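Local coordinates for fibronectin type III domain-containing protein (Simiduia agarivorans, PDB 6P2K) that probably hydrolyses glycosidic bonds of beta-glucan polysaccharides such as xyloglucan, as a glycoside hydrolase family 74 enzyme built from two seven-bladed beta-propellers, at residues K503-A515 / V524-V536. Residues are numbered along the deposited sequence; the frame is centred on the assembly and turned at random.
Sequences KAGLPKGVLRDVA and VFMFSSNYGMYMV
In one blade of a seven-bladed beta-propeller, strands 511-516 and 524-528 pair antiparallel, and the loop leading into the first crosses the 524-536 hairpin. Ala515 and Phe525 form a hydrogen-bonded pair: Phe525 N reaches Ala515 O at 2.8 Å, and Ala515 N returns to Phe525 O at 2.9 Å. Phe527 N to Asp513 O and Arg512 N to Phe527 O are weak bonds; beyond them Ser529 N donates to Val510 O (2.8 Å). A chi1 of -173° turns Ser528 OG away from its own N, to where it donates to Gly509 O at 2.7 Å from above the carbonyl plane. Pro507 makes CH-pi contacts with two hairpin tyrosines, CB over a face of Tyr531 (3.7 Å to the centroid) and CD over a face of Tyr534. Leu506 CD1 lies 3.6 Å from Tyr534 CG. Strand 511-516 also carries Asp513, whose OD1 binds zinc together with Asp405, while its OD2 accepts from Ile573 N. At the hairpin end is a classic beta bulge, where Ser528 O accepts from Tyr531 N and Gly532 N. Tyr531 CE2 lies 3.5 Å from Gly509 N; an alanine in place of Tyr531 would strip the ring from Pro507 CB and is likely to open a gap beside Gly509.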
# COMPACT_ATOMS: atom_id res chain seq x y z
N LYS B 503 -27.41 -11.67 9.82
CA LYS B 503 -25.97 -11.70 10.02
C LYS B 503 -25.64 -11.55 11.50
O LYS B 503 -26.29 -10.79 12.23
CB LYS B 503 -25.32 -10.57 9.21
CG LYS B 503 -23.83 -10.40 9.39
CD LYS B 503 -23.34 -9.21 8.57
CE LYS B 503 -21.83 -9.10 8.56
NZ LYS B 503 -21.21 -10.23 7.80
N ALA B 504 -24.64 -12.31 11.96
CA ALA B 504 -24.18 -12.32 13.35
C ALA B 504 -25.26 -12.79 14.32
O ALA B 504 -25.13 -12.60 15.53
CB ALA B 504 -23.66 -10.94 13.78
N GLY B 505 -26.31 -13.43 13.81
CA GLY B 505 -27.39 -13.85 14.68
C GLY B 505 -28.32 -12.75 15.14
O GLY B 505 -29.18 -13.00 15.99
N LEU B 506 -28.17 -11.53 14.62
CA LEU B 506 -29.10 -10.45 14.94
C LEU B 506 -30.33 -10.57 14.04
O LEU B 506 -30.19 -10.55 12.81
CB LEU B 506 -28.44 -9.10 14.76
CG LEU B 506 -29.26 -7.86 15.13
CD1 LEU B 506 -29.50 -7.80 16.63
CD2 LEU B 506 -28.58 -6.59 14.64
N PRO B 507 -31.53 -10.69 14.60
CA PRO B 507 -32.72 -10.93 13.77
C PRO B 507 -33.12 -9.69 12.96
O PRO B 507 -32.58 -8.60 13.12
CB PRO B 507 -33.80 -11.30 14.79
CG PRO B 507 -33.35 -10.64 16.05
CD PRO B 507 -31.85 -10.68 16.03
N LYS B 508 -34.11 -9.90 12.09
CA LYS B 508 -34.45 -8.93 11.06
C LYS B 508 -35.28 -7.75 11.57
O LYS B 508 -35.52 -6.82 10.80
CB LYS B 508 -35.23 -9.63 9.93
CG LYS B 508 -36.70 -9.85 10.24
CD LYS B 508 -37.27 -11.08 9.55
CE LYS B 508 -37.16 -10.98 8.03
NZ LYS B 508 -37.67 -12.20 7.35
N GLY B 509 -35.71 -7.76 12.82
CA GLY B 509 -36.53 -6.67 13.32
C GLY B 509 -35.74 -5.36 13.37
O GLY B 509 -34.56 -5.34 13.72
N VAL B 510 -36.42 -4.27 12.99
CA VAL B 510 -35.79 -2.95 12.96
C VAL B 510 -35.20 -2.63 14.32
O VAL B 510 -35.85 -2.79 15.36
CB VAL B 510 -36.81 -1.89 12.53
CG1 VAL B 510 -36.26 -0.48 12.76
CG2 VAL B 510 -37.20 -2.07 11.07
N LEU B 511 -33.93 -2.20 14.33
CA LEU B 511 -33.27 -1.77 15.56
C LEU B 511 -33.72 -0.33 15.84
O LEU B 511 -33.04 0.64 15.50
CB LEU B 511 -31.75 -1.86 15.43
CG LEU B 511 -31.16 -3.12 14.78
CD1 LEU B 511 -29.64 -3.02 14.70
CD2 LEU B 511 -31.59 -4.36 15.54
N ARG B 512 -34.88 -0.21 16.48
CA ARG B 512 -35.50 1.11 16.60
C ARG B 512 -34.63 2.07 17.41
O ARG B 512 -34.67 3.28 17.18
CB ARG B 512 -36.89 1.01 17.21
CG ARG B 512 -37.69 2.28 16.99
CD ARG B 512 -39.15 2.15 17.37
NE ARG B 512 -39.82 3.43 17.20
CZ ARG B 512 -40.83 3.86 17.96
NH1 ARG B 512 -41.28 3.11 18.95
NH2 ARG B 512 -41.37 5.05 17.72
N ASP B 513 -33.83 1.56 18.35
CA ASP B 513 -32.76 2.37 18.90
C ASP B 513 -31.50 1.53 19.05
O ASP B 513 -31.56 0.31 19.21
CB ASP B 513 -33.13 3.02 20.25
CG ASP B 513 -32.22 4.22 20.60
OD1 ASP B 513 -31.87 5.04 19.71
OD2 ASP B 513 -31.86 4.34 21.80
N VAL B 514 -30.38 2.22 18.97
CA VAL B 514 -29.04 1.68 19.16
C VAL B 514 -28.32 2.66 20.07
O VAL B 514 -28.34 3.87 19.81
CB VAL B 514 -28.29 1.54 17.82
CG1 VAL B 514 -26.83 1.18 18.05
CG2 VAL B 514 -28.98 0.52 16.91
N ALA B 515 -27.72 2.16 21.15
CA ALA B 515 -27.12 3.05 22.12
C ALA B 515 -25.82 2.47 22.67
O ALA B 515 -25.72 1.26 22.91
CB ALA B 515 -28.09 3.35 23.27
N VAL B 524 -22.18 -1.91 22.81
CA VAL B 524 -23.31 -1.31 22.10
C VAL B 524 -24.55 -2.16 22.31
O VAL B 524 -24.50 -3.38 22.14
CB VAL B 524 -23.01 -1.15 20.59
CG1 VAL B 524 -24.13 -0.37 19.91
CG2 VAL B 524 -21.66 -0.48 20.36
N PHE B 525 -25.66 -1.51 22.66
CA PHE B 525 -26.96 -2.16 22.83
C PHE B 525 -27.87 -1.82 21.65
O PHE B 525 -27.77 -0.74 21.06
CB PHE B 525 -27.65 -1.72 24.13
CG PHE B 525 -26.91 -2.11 25.38
CD1 PHE B 525 -27.13 -3.35 25.97
CD2 PHE B 525 -26.02 -1.23 25.97
CE1 PHE B 525 -26.46 -3.70 27.13
CE2 PHE B 525 -25.35 -1.58 27.14
CZ PHE B 525 -25.57 -2.81 27.71
N MET B 526 -28.78 -2.74 21.34
CA MET B 526 -29.77 -2.52 20.29
C MET B 526 -30.98 -3.40 20.56
O MET B 526 -30.85 -4.52 21.07
CB MET B 526 -29.19 -2.82 18.90
CG MET B 526 -28.74 -4.26 18.71
SD MET B 526 -27.15 -4.41 17.85
CE MET B 526 -26.02 -3.75 19.08
N PHE B 527 -32.17 -2.89 20.22
CA PHE B 527 -33.41 -3.64 20.40
C PHE B 527 -34.03 -3.89 19.03
O PHE B 527 -34.42 -2.95 18.34
CB PHE B 527 -34.39 -2.90 21.31
CG PHE B 527 -35.41 -3.80 21.96
CD1 PHE B 527 -36.39 -4.43 21.21
CD2 PHE B 527 -35.38 -4.02 23.33
CE1 PHE B 527 -37.32 -5.27 21.81
CE2 PHE B 527 -36.31 -4.85 23.94
CZ PHE B 527 -37.28 -5.48 23.18
N SER B 528 -34.10 -5.16 18.65
CA SER B 528 -34.70 -5.58 17.39
C SER B 528 -36.20 -5.73 17.60
O SER B 528 -36.65 -6.59 18.36
CB SER B 528 -34.07 -6.89 16.91
OG SER B 528 -34.53 -7.22 15.61
N SER B 529 -36.98 -4.89 16.92
CA SER B 529 -38.42 -4.82 17.14
C SER B 529 -39.07 -6.18 16.98
O SER B 529 -38.91 -6.85 15.96
CB SER B 529 -39.05 -3.81 16.17
OG SER B 529 -38.69 -2.49 16.52
N ASN B 530 -39.80 -6.59 18.03
CA ASN B 530 -40.54 -7.85 18.12
C ASN B 530 -39.63 -9.06 18.24
O ASN B 530 -40.08 -10.19 18.05
CB ASN B 530 -41.50 -8.02 16.94
CG ASN B 530 -42.57 -6.95 16.91
OD1 ASN B 530 -42.77 -6.28 15.89
ND2 ASN B 530 -43.26 -6.77 18.03
N TYR B 531 -38.36 -8.86 18.57
CA TYR B 531 -37.45 -9.97 18.83
C TYR B 531 -36.79 -9.89 20.20
O TYR B 531 -36.86 -10.85 20.97
CB TYR B 531 -36.38 -10.05 17.73
CG TYR B 531 -36.93 -10.54 16.41
CD1 TYR B 531 -37.02 -11.90 16.13
CD2 TYR B 531 -37.38 -9.64 15.45
CE1 TYR B 531 -37.53 -12.35 14.92
CE2 TYR B 531 -37.90 -10.09 14.24
CZ TYR B 531 -37.97 -11.44 13.98
OH TYR B 531 -38.48 -11.88 12.78
N GLY B 532 -36.16 -8.77 20.53
CA GLY B 532 -35.57 -8.60 21.84
C GLY B 532 -34.36 -7.69 21.78
O GLY B 532 -34.10 -7.04 20.77
N MET B 533 -33.64 -7.64 22.89
CA MET B 533 -32.48 -6.78 23.03
C MET B 533 -31.19 -7.57 22.85
O MET B 533 -31.04 -8.66 23.40
CB MET B 533 -32.46 -6.07 24.38
CG MET B 533 -31.39 -4.99 24.46
SD MET B 533 -31.56 -3.90 25.88
CE MET B 533 -32.77 -2.74 25.27
N TYR B 534 -30.26 -7.00 22.09
CA TYR B 534 -29.01 -7.64 21.76
C TYR B 534 -27.86 -6.70 22.07
O TYR B 534 -28.03 -5.49 22.21
CB TYR B 534 -28.97 -8.08 20.28
CG TYR B 534 -30.04 -9.09 19.96
CD1 TYR B 534 -31.36 -8.70 19.78
CD2 TYR B 534 -29.73 -10.44 19.85
CE1 TYR B 534 -32.35 -9.63 19.50
CE2 TYR B 534 -30.71 -11.37 19.57
CZ TYR B 534 -32.01 -10.96 19.40
OH TYR B 534 -32.99 -11.89 19.12
N MET B 535 -26.67 -7.28 22.19
CA MET B 535 -25.50 -6.56 22.67
C MET B 535 -24.29 -6.92 21.83
O MET B 535 -24.07 -8.10 21.53
CB MET B 535 -25.24 -6.89 24.15
CG MET B 535 -24.02 -6.24 24.75
SD MET B 535 -23.96 -6.44 26.54
CE MET B 535 -23.54 -8.18 26.67
N VAL B 536 -23.53 -5.91 21.43
CA VAL B 536 -22.18 -6.10 20.92
C VAL B 536 -21.24 -5.83 22.09
O VAL B 536 -21.09 -4.68 22.52
CB VAL B 536 -21.88 -5.18 19.73
CG1 VAL B 536 -20.41 -5.28 19.35
CG2 VAL B 536 -22.77 -5.56 18.54